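Local coordinates for hypothetical protein SA0798 (Staphylococcus aureus subsp. aureus N315, PDB 1XG8), which is of unknown function but belongs to the DUF1462 family, whose placement in the thioredoxin clan agrees with its small sheet of four strands flanked by helices, at residues Ile46-Thr51 / Arg102-Lys107; Leu67-Arg72 / Asp76-Pro81; Tyr89-Tyr94 / Lys98-Phe103. One frame throughout, in Å; residues are numbered along the deposited sequence.

Interaction 1. Residues Ile46-Thr51 / Arg102-Lys107; sequences ISFKYT and RFIDQK
Ile104, on helix 97-110, gives about half of the buried surface and touches two residues with two different branches. Its CD1 reaches CZ of Phe48, the far corner of the ring, at 3.9 Å, while its CG2 lies 4.2 Å from CD1 of Ile46. The split follows from the first torsion of Ile104: CG1 stands opposite the carbonyl carbon (chi1 -67°) and the nearly straight chain carries CD1 out to the ring, leaving CG2 for the other isoleucine. Phe48 and Ile104 approach from opposite directions, and the methyl comes to the ring obliquely. Ile46 and Ile104 instead slide past one another. The order of the strands is consistent with a thioredoxin-like fold, and here the C-terminal helix meets the edge strand 48-54, which pairs in parallel with strand 8-14, and Ile46 just ahead of it. The backbones stay well apart, with 10.1 Å between CA of Ile46 and CA of Ile104, so that only side chains meet. Within 46-51, CG2 of Ile46 sits 3.4 Å above one face of the Phe48 ring, offset toward its rim. Met85 of strand 82-85 touches both Phe48 and Ile104, while Leu39 of helix 28-42 packs on Phe48 and Tyr43 on Ile104.

Interaction 2. Residues Leu67-Arg72 / Asp76-Pro81; sequences LQFIER and DELFYP
The carbonyl oxygen of Arg72 takes the backbone N-H of Leu78 at 3.0 Å from O to N, in a fairly straight bond (165°) whose donor stands above the carbonyl plane. The same oxygen receives a second, weak bond from the N-H of Glu77. Beside this grip the packing is close: CG of Leu78 lies 3.9 Å from CB of Arg72, the two side chains running the same way, and CD1 of Leu78 follows the arginine as far as CD, 4.0 Å off. Inward, CD1 of Leu78 meets the edge of the buried Phe69 ring at its CD1, 4.3 Å away. In the fold this is the turn by which the chain leaves helix 64-74 for strand 82-85, ahead of the cis-proline Pro81; a cis-proline just before a strand is a hallmark of thioredoxin-like folds. Toward solvent the contact is looser, and a salt bridge replaces apolar packing. NH2 of Arg72 reaches OE2 of Glu77 on its syn side at 3.1 Å, but the guanidinium and carboxylate planes are turned 65° apart, and the companion bond from NE to OE1 is weak at 3.5 Å. A bend at chi3 (64°) turns the guanidinium toward that exposed carboxylate.

Interaction 3. Residues Tyr89-Tyr94 / Lys98-Phe103; sequences YVADGY and KQITRF
Strand 89-92 and helix 98-103 run almost exactly antiparallel, at 173°, with their axes 8.0 Å apart at closest approach and the CA atoms of Val90 and Ile100 separated by 6.8 Å. Val90 carries the centre of the contact by sending its two methyls to different partners. CG2 sits over the middle of one face of the Phe103 ring, 3.6 Å from the centroid and only 10° off the ring normal, a well-centred CH-pi contact. CG1 lies 3.8 Å from CD1 of Ile100, whose side chain crosses that of the valine at about a right angle. Phe103 is swung into place by a first torsion that sets CG opposite its backbone N (chi1 -178°), and its CE1 also comes within 3.7 Å of the carbonyl O of Tyr89, approached obliquely. Ala91 points its methyl at the helix: CB is 4.4 Å from CD1 of Ile100, and the end of the Gln99 side chain also packs against it. The strand is irregular at this point, because Val90 and Ala91 both face Ile83 of the neighbouring strand, forming a classic beta bulge. The bulge probably helps two successive residues, Val90 and Ala91, both meet the helix. Strand 88-92 is an outermost strand of the sheet, and helix 97-110 comes back alongside it after a short connection. Ile100 continues inward to Ile83 and to Leu35 and Leu39 of helix 28-42, while Phe103 extends to Met85 of strand 82-85.

Interactions 1 and 3 share helix 97-110, and each packs it on a different outermost strand of one sheet: 48-54 in interaction 1, 88-92 in interaction 3. Both rely on apolar side chains, but interaction 1 is a small buried meeting of side chains from well-separated backbones, whereas interaction 3 is larger, partly buried and built round a ring face. Interaction 2 lies mainly at the surface, on the opposite side of the chain's centre from interaction 1, and adds main-chain bonds and a salt bridge to its packing. It meets interaction 3 directly, with Pro81 O probably hydrogen-bonded to Gly93 N and Phe79 N to Asp92 OD2.

Interaction 1. Residues Ile46-Thr51 / Arg102-Lys107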
# COMPACT_ATOMS: atom_id res chain seq x y z
N ILE A 46 4.24 8.10 -14.24
CA ILE A 46 3.01 7.43 -13.82
C ILE A 46 2.33 8.31 -12.79
O ILE A 46 2.99 8.95 -11.99
CB ILE A 46 3.30 6.04 -13.20
CG1 ILE A 46 4.03 5.16 -14.22
CG2 ILE A 46 1.99 5.37 -12.77
CD1 ILE A 46 4.29 3.75 -13.74
N SER A 47 1.01 8.36 -12.83
CA SER A 47 0.27 9.15 -11.87
C SER A 47 -0.33 8.24 -10.81
O SER A 47 -0.96 7.23 -11.12
CB SER A 47 -0.81 9.98 -12.57
OG SER A 47 -1.74 9.17 -13.26
N PHE A 48 -0.12 8.61 -9.56
CA PHE A 48 -0.62 7.86 -8.42
C PHE A 48 -1.43 8.79 -7.56
O PHE A 48 -1.16 9.98 -7.50
CB PHE A 48 0.55 7.33 -7.56
CG PHE A 48 1.42 6.33 -8.25
CD1 PHE A 48 0.99 5.01 -8.42
CD2 PHE A 48 2.66 6.69 -8.76
CE1 PHE A 48 1.79 4.09 -9.08
CE2 PHE A 48 3.46 5.78 -9.43
CZ PHE A 48 3.02 4.48 -9.59
N LYS A 49 -2.44 8.25 -6.91
CA LYS A 49 -3.28 9.01 -6.00
C LYS A 49 -3.16 8.22 -4.70
O LYS A 49 -3.37 7.01 -4.69
CB LYS A 49 -4.73 9.07 -6.49
CG LYS A 49 -5.36 7.71 -6.79
CD LYS A 49 -6.80 7.84 -7.28
CE LYS A 49 -6.87 8.65 -8.57
NZ LYS A 49 -8.27 8.73 -9.10
N TYR A 50 -2.81 8.90 -3.61
CA TYR A 50 -2.62 8.21 -2.33
C TYR A 50 -3.73 8.39 -1.30
O TYR A 50 -4.32 9.46 -1.19
CB TYR A 50 -1.28 8.63 -1.72
CG TYR A 50 -0.11 8.41 -2.65
CD1 TYR A 50 0.10 9.26 -3.73
CD2 TYR A 50 0.76 7.33 -2.48
CE1 TYR A 50 1.15 9.05 -4.62
CE2 TYR A 50 1.82 7.11 -3.37
CZ TYR A 50 2.00 7.98 -4.44
OH TYR A 50 3.03 7.76 -5.33
N THR A 51 -3.99 7.33 -0.55
CA THR A 51 -5.00 7.37 0.49
C THR A 51 -4.54 6.56 1.69
O THR A 51 -3.94 5.49 1.55
CB THR A 51 -6.34 6.78 0.01
OG1 THR A 51 -6.82 7.52 -1.12
CG2 THR A 51 -7.37 6.85 1.14
N ARG A 102 9.16 -4.06 -7.91
CA ARG A 102 8.95 -5.23 -8.75
C ARG A 102 7.49 -5.42 -9.11
O ARG A 102 7.17 -5.95 -10.16
CB ARG A 102 9.52 -6.48 -8.07
CG ARG A 102 11.04 -6.49 -8.04
CD ARG A 102 11.59 -7.73 -7.37
NE ARG A 102 13.05 -7.69 -7.35
CZ ARG A 102 13.83 -8.65 -6.85
NH1 ARG A 102 13.29 -9.75 -6.34
NH2 ARG A 102 15.15 -8.53 -6.88
N PHE A 103 6.59 -4.98 -8.23
CA PHE A 103 5.16 -5.10 -8.49
C PHE A 103 4.78 -4.18 -9.66
O PHE A 103 4.05 -4.57 -10.56
CB PHE A 103 4.35 -4.72 -7.25
CG PHE A 103 2.86 -4.87 -7.43
CD1 PHE A 103 2.24 -6.09 -7.22
CD2 PHE A 103 2.07 -3.78 -7.83
CE1 PHE A 103 0.85 -6.24 -7.40
CE2 PHE A 103 0.69 -3.91 -8.01
CZ PHE A 103 0.07 -5.15 -7.80
N ILE A 104 5.29 -2.96 -9.64
CA ILE A 104 5.01 -2.00 -10.71
C ILE A 104 5.77 -2.37 -11.98
O ILE A 104 5.18 -2.43 -13.07
CB ILE A 104 5.39 -0.57 -10.28
CG1 ILE A 104 4.46 -0.11 -9.16
CG2 ILE A 104 5.28 0.39 -11.47
CD1 ILE A 104 4.84 1.23 -8.60
N ASP A 105 7.07 -2.62 -11.84
CA ASP A 105 7.91 -3.00 -12.99
C ASP A 105 7.30 -4.16 -13.75
O ASP A 105 7.27 -4.16 -14.99
CB ASP A 105 9.31 -3.39 -12.53
CG ASP A 105 10.10 -2.21 -12.04
OD1 ASP A 105 9.62 -1.06 -12.19
OD2 ASP A 105 11.21 -2.42 -11.51
N GLN A 106 6.83 -5.16 -13.01
CA GLN A 106 6.22 -6.33 -13.62
C GLN A 106 5.07 -5.90 -14.52
O GLN A 106 4.90 -6.45 -15.60
CB GLN A 106 5.71 -7.27 -12.52
CG GLN A 106 5.13 -8.57 -13.04
CD GLN A 106 3.84 -8.37 -13.80
OE1 GLN A 106 2.96 -7.61 -13.38
NE2 GLN A 106 3.70 -9.06 -14.93
N LYS A 107 4.28 -4.92 -14.08
CA LYS A 107 3.16 -4.41 -14.86
C LYS A 107 3.63 -3.70 -16.13
O LYS A 107 3.12 -3.95 -17.22
CB LYS A 107 2.30 -3.47 -14.02
CG LYS A 107 1.22 -4.16 -13.21
CD LYS A 107 0.68 -3.25 -12.13
CE LYS A 107 -0.76 -3.59 -11.76
NZ LYS A 107 -0.97 -5.04 -11.58

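Interaction 2. Residues Leu67-Arg72 / Asp76-Pro81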
# COMPACT_ATOMS: atom_id res chain seq x y z
N LEU A 67 -12.88 -2.52 3.12
CA LEU A 67 -13.43 -3.38 4.14
C LEU A 67 -12.86 -4.79 4.04
O LEU A 67 -12.59 -5.43 5.05
CB LEU A 67 -14.96 -3.39 4.03
CG LEU A 67 -15.68 -4.07 5.18
CD1 LEU A 67 -15.67 -5.57 4.95
CD2 LEU A 67 -15.01 -3.72 6.51
N GLN A 68 -12.65 -5.25 2.82
CA GLN A 68 -12.10 -6.57 2.57
C GLN A 68 -10.70 -6.76 3.13
O GLN A 68 -10.39 -7.80 3.72
CB GLN A 68 -12.10 -6.87 1.08
CG GLN A 68 -11.21 -8.03 0.68
CD GLN A 68 -11.54 -8.55 -0.70
OE1 GLN A 68 -12.58 -9.18 -0.90
NE2 GLN A 68 -10.66 -8.27 -1.67
N PHE A 69 -9.83 -5.76 2.95
CA PHE A 69 -8.47 -5.84 3.46
C PHE A 69 -8.43 -5.59 4.98
O PHE A 69 -7.69 -6.26 5.71
CB PHE A 69 -7.57 -4.82 2.76
CG PHE A 69 -7.20 -5.22 1.36
CD1 PHE A 69 -6.40 -6.34 1.14
CD2 PHE A 69 -7.63 -4.47 0.28
CE1 PHE A 69 -6.03 -6.70 -0.15
CE2 PHE A 69 -7.27 -4.83 -1.02
CZ PHE A 69 -6.47 -5.94 -1.23
N ILE A 70 -9.22 -4.61 5.42
CA ILE A 70 -9.29 -4.27 6.84
C ILE A 70 -9.72 -5.49 7.65
O ILE A 70 -9.29 -5.68 8.78
CB ILE A 70 -10.30 -3.14 7.07
CG1 ILE A 70 -9.83 -1.87 6.35
CG2 ILE A 70 -10.46 -2.89 8.57
CD1 ILE A 70 -10.77 -0.69 6.47
N GLU A 71 -10.55 -6.33 7.04
CA GLU A 71 -11.03 -7.55 7.69
C GLU A 71 -9.87 -8.53 7.92
O GLU A 71 -9.73 -9.10 9.01
CB GLU A 71 -12.11 -8.21 6.82
CG GLU A 71 -13.40 -7.40 6.63
CD GLU A 71 -14.51 -7.76 7.62
OE1 GLU A 71 -15.58 -7.10 7.59
OE2 GLU A 71 -14.33 -8.69 8.44
N ARG A 72 -9.04 -8.71 6.90
CA ARG A 72 -7.90 -9.63 6.99
C ARG A 72 -6.89 -9.16 8.01
O ARG A 72 -6.20 -9.96 8.64
CB ARG A 72 -7.24 -9.75 5.62
CG ARG A 72 -8.22 -9.56 4.51
CD ARG A 72 -7.60 -9.78 3.16
NE ARG A 72 -7.16 -11.16 3.00
CZ ARG A 72 -6.82 -11.68 1.84
NH1 ARG A 72 -6.86 -10.93 0.75
NH2 ARG A 72 -6.43 -12.95 1.76
N ASP A 76 -5.87 -10.79 11.96
CA ASP A 76 -4.45 -11.14 12.02
C ASP A 76 -3.88 -11.86 10.80
O ASP A 76 -2.72 -12.30 10.83
CB ASP A 76 -4.16 -12.01 13.24
CG ASP A 76 -3.70 -13.43 12.86
OD1 ASP A 76 -4.43 -14.11 12.08
OD2 ASP A 76 -2.60 -13.85 13.34
N GLU A 77 -4.68 -12.01 9.74
CA GLU A 77 -4.16 -12.70 8.57
C GLU A 77 -3.06 -11.85 7.95
O GLU A 77 -1.94 -12.32 7.74
CB GLU A 77 -5.26 -12.95 7.54
CG GLU A 77 -4.94 -14.10 6.62
CD GLU A 77 -5.64 -13.98 5.28
OE1 GLU A 77 -6.87 -13.80 5.26
OE2 GLU A 77 -4.94 -14.08 4.24
N LEU A 78 -3.39 -10.59 7.68
CA LEU A 78 -2.41 -9.67 7.12
C LEU A 78 -2.00 -8.69 8.21
O LEU A 78 -2.72 -8.50 9.18
CB LEU A 78 -3.01 -8.88 5.94
CG LEU A 78 -3.47 -9.64 4.70
CD1 LEU A 78 -3.79 -8.62 3.62
CD2 LEU A 78 -2.38 -10.59 4.21
N PHE A 79 -0.82 -8.10 8.05
CA PHE A 79 -0.30 -7.12 9.00
C PHE A 79 -0.46 -5.75 8.38
O PHE A 79 -0.91 -5.61 7.25
CB PHE A 79 1.19 -7.35 9.27
CG PHE A 79 1.54 -8.74 9.74
CD1 PHE A 79 2.86 -9.18 9.71
CD2 PHE A 79 0.55 -9.61 10.19
CE1 PHE A 79 3.19 -10.47 10.14
CE2 PHE A 79 0.88 -10.90 10.62
CZ PHE A 79 2.20 -11.33 10.59
N TYR A 80 -0.09 -4.73 9.14
CA TYR A 80 -0.14 -3.37 8.63
C TYR A 80 1.14 -2.68 9.12
O TYR A 80 1.70 -3.06 10.15
CB TYR A 80 -1.41 -2.65 9.10
CG TYR A 80 -1.44 -2.38 10.58
CD1 TYR A 80 -0.78 -1.28 11.13
CD2 TYR A 80 -2.13 -3.24 11.44
CE1 TYR A 80 -0.79 -1.05 12.50
CE2 TYR A 80 -2.14 -3.01 12.81
CZ TYR A 80 -1.47 -1.91 13.33
OH TYR A 80 -1.49 -1.70 14.68
N PRO A 81 1.61 -1.66 8.39
CA PRO A 81 1.02 -1.13 7.15
C PRO A 81 0.75 -2.15 6.06
O PRO A 81 1.52 -3.09 5.86
CB PRO A 81 2.03 -0.08 6.70
CG PRO A 81 3.34 -0.63 7.22
CD PRO A 81 2.94 -1.06 8.62

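Interaction 3. Residues Tyr89-Tyr94 / Lys98-Phe103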
# COMPACT_ATOMS: atom_id res chain seq x y z
N TYR A 89 -3.31 -6.58 -3.68
CA TYR A 89 -2.35 -6.72 -2.59
C TYR A 89 -0.93 -6.56 -3.09
O TYR A 89 -0.52 -7.20 -4.06
CB TYR A 89 -2.48 -8.09 -1.94
CG TYR A 89 -1.32 -8.43 -1.02
CD1 TYR A 89 -1.16 -7.79 0.21
CD2 TYR A 89 -0.36 -9.37 -1.39
CE1 TYR A 89 -0.07 -8.07 1.04
CE2 TYR A 89 0.72 -9.66 -0.58
CZ TYR A 89 0.86 -9.01 0.63
OH TYR A 89 1.94 -9.30 1.42
N VAL A 90 -0.17 -5.70 -2.42
CA VAL A 90 1.23 -5.47 -2.79
C VAL A 90 2.17 -5.89 -1.66
O VAL A 90 3.04 -6.73 -1.87
CB VAL A 90 1.47 -3.99 -3.15
CG1 VAL A 90 2.95 -3.74 -3.36
CG2 VAL A 90 0.70 -3.63 -4.41
N ALA A 91 1.99 -5.32 -0.47
CA ALA A 91 2.85 -5.64 0.68
C ALA A 91 2.20 -5.32 2.03
O ALA A 91 1.41 -4.38 2.13
CB ALA A 91 4.18 -4.87 0.55
N ASP A 92 2.53 -6.10 3.05
CA ASP A 92 1.97 -5.88 4.39
C ASP A 92 2.99 -6.11 5.51
O ASP A 92 3.78 -7.04 5.44
CB ASP A 92 0.74 -6.78 4.62
CG ASP A 92 1.09 -8.27 4.73
OD1 ASP A 92 1.69 -8.81 3.79
OD2 ASP A 92 0.75 -8.91 5.76
N GLY A 93 2.96 -5.25 6.52
CA GLY A 93 3.87 -5.40 7.66
C GLY A 93 5.29 -4.97 7.37
O GLY A 93 5.56 -3.78 7.23
N TYR A 94 6.20 -5.93 7.32
CA TYR A 94 7.58 -5.63 7.00
C TYR A 94 7.54 -5.42 5.48
O TYR A 94 7.10 -6.29 4.73
CB TYR A 94 8.48 -6.81 7.38
CG TYR A 94 8.71 -6.95 8.87
CD1 TYR A 94 9.37 -5.95 9.58
CD2 TYR A 94 8.25 -8.06 9.58
CE1 TYR A 94 9.57 -6.04 10.95
CE2 TYR A 94 8.45 -8.17 10.97
CZ TYR A 94 9.12 -7.15 11.64
OH TYR A 94 9.33 -7.21 13.01
N LYS A 98 11.92 -3.28 -2.96
CA LYS A 98 11.85 -4.13 -4.15
C LYS A 98 10.45 -4.68 -4.37
O LYS A 98 10.04 -4.86 -5.52
CB LYS A 98 12.84 -5.28 -4.04
CG LYS A 98 14.29 -4.85 -4.19
CD LYS A 98 14.56 -4.23 -5.56
CE LYS A 98 15.96 -3.64 -5.64
NZ LYS A 98 17.01 -4.66 -5.36
N GLN A 99 9.73 -4.96 -3.29
CA GLN A 99 8.36 -5.47 -3.40
C GLN A 99 7.49 -4.45 -4.13
O GLN A 99 6.67 -4.80 -4.98
CB GLN A 99 7.74 -5.71 -2.03
CG GLN A 99 8.48 -6.68 -1.16
CD GLN A 99 7.65 -7.06 0.04
OE1 GLN A 99 6.61 -7.70 -0.09
NE2 GLN A 99 8.10 -6.64 1.23
N ILE A 100 7.67 -3.18 -3.77
CA ILE A 100 6.93 -2.11 -4.39
C ILE A 100 7.36 -1.94 -5.85
O ILE A 100 6.51 -1.88 -6.74
CB ILE A 100 7.16 -0.75 -3.68
CG1 ILE A 100 6.94 -0.90 -2.17
CG2 ILE A 100 6.22 0.29 -4.27
CD1 ILE A 100 5.62 -1.46 -1.80
N THR A 101 8.66 -1.87 -6.10
CA THR A 101 9.14 -1.67 -7.46
C THR A 101 8.89 -2.86 -8.39
O THR A 101 8.45 -2.69 -9.53
CB THR A 101 10.64 -1.29 -7.49
OG1 THR A 101 11.42 -2.31 -6.85
CG2 THR A 101 10.85 0.05 -6.80
N ARG A 102 9.16 -4.06 -7.91
CA ARG A 102 8.95 -5.23 -8.75
C ARG A 102 7.49 -5.42 -9.11
O ARG A 102 7.17 -5.95 -10.16
CB ARG A 102 9.52 -6.48 -8.07
CG ARG A 102 11.04 -6.49 -8.04
CD ARG A 102 11.59 -7.73 -7.37
NE ARG A 102 13.05 -7.69 -7.35
CZ ARG A 102 13.83 -8.65 -6.85
NH1 ARG A 102 13.29 -9.75 -6.34
NH2 ARG A 102 15.15 -8.53 -6.88
N PHE A 103 6.59 -4.98 -8.23
CA PHE A 103 5.16 -5.10 -8.49
C PHE A 103 4.78 -4.18 -9.66
O PHE A 103 4.05 -4.57 -10.56
CB PHE A 103 4.35 -4.72 -7.25
CG PHE A 103 2.86 -4.87 -7.43
CD1 PHE A 103 2.24 -6.09 -7.22
CD2 PHE A 103 2.07 -3.78 -7.83
CE1 PHE A 103 0.85 -6.24 -7.40
CE2 PHE A 103 0.69 -3.91 -8.01
CZ PHE A 103 0.07 -5.15 -7.80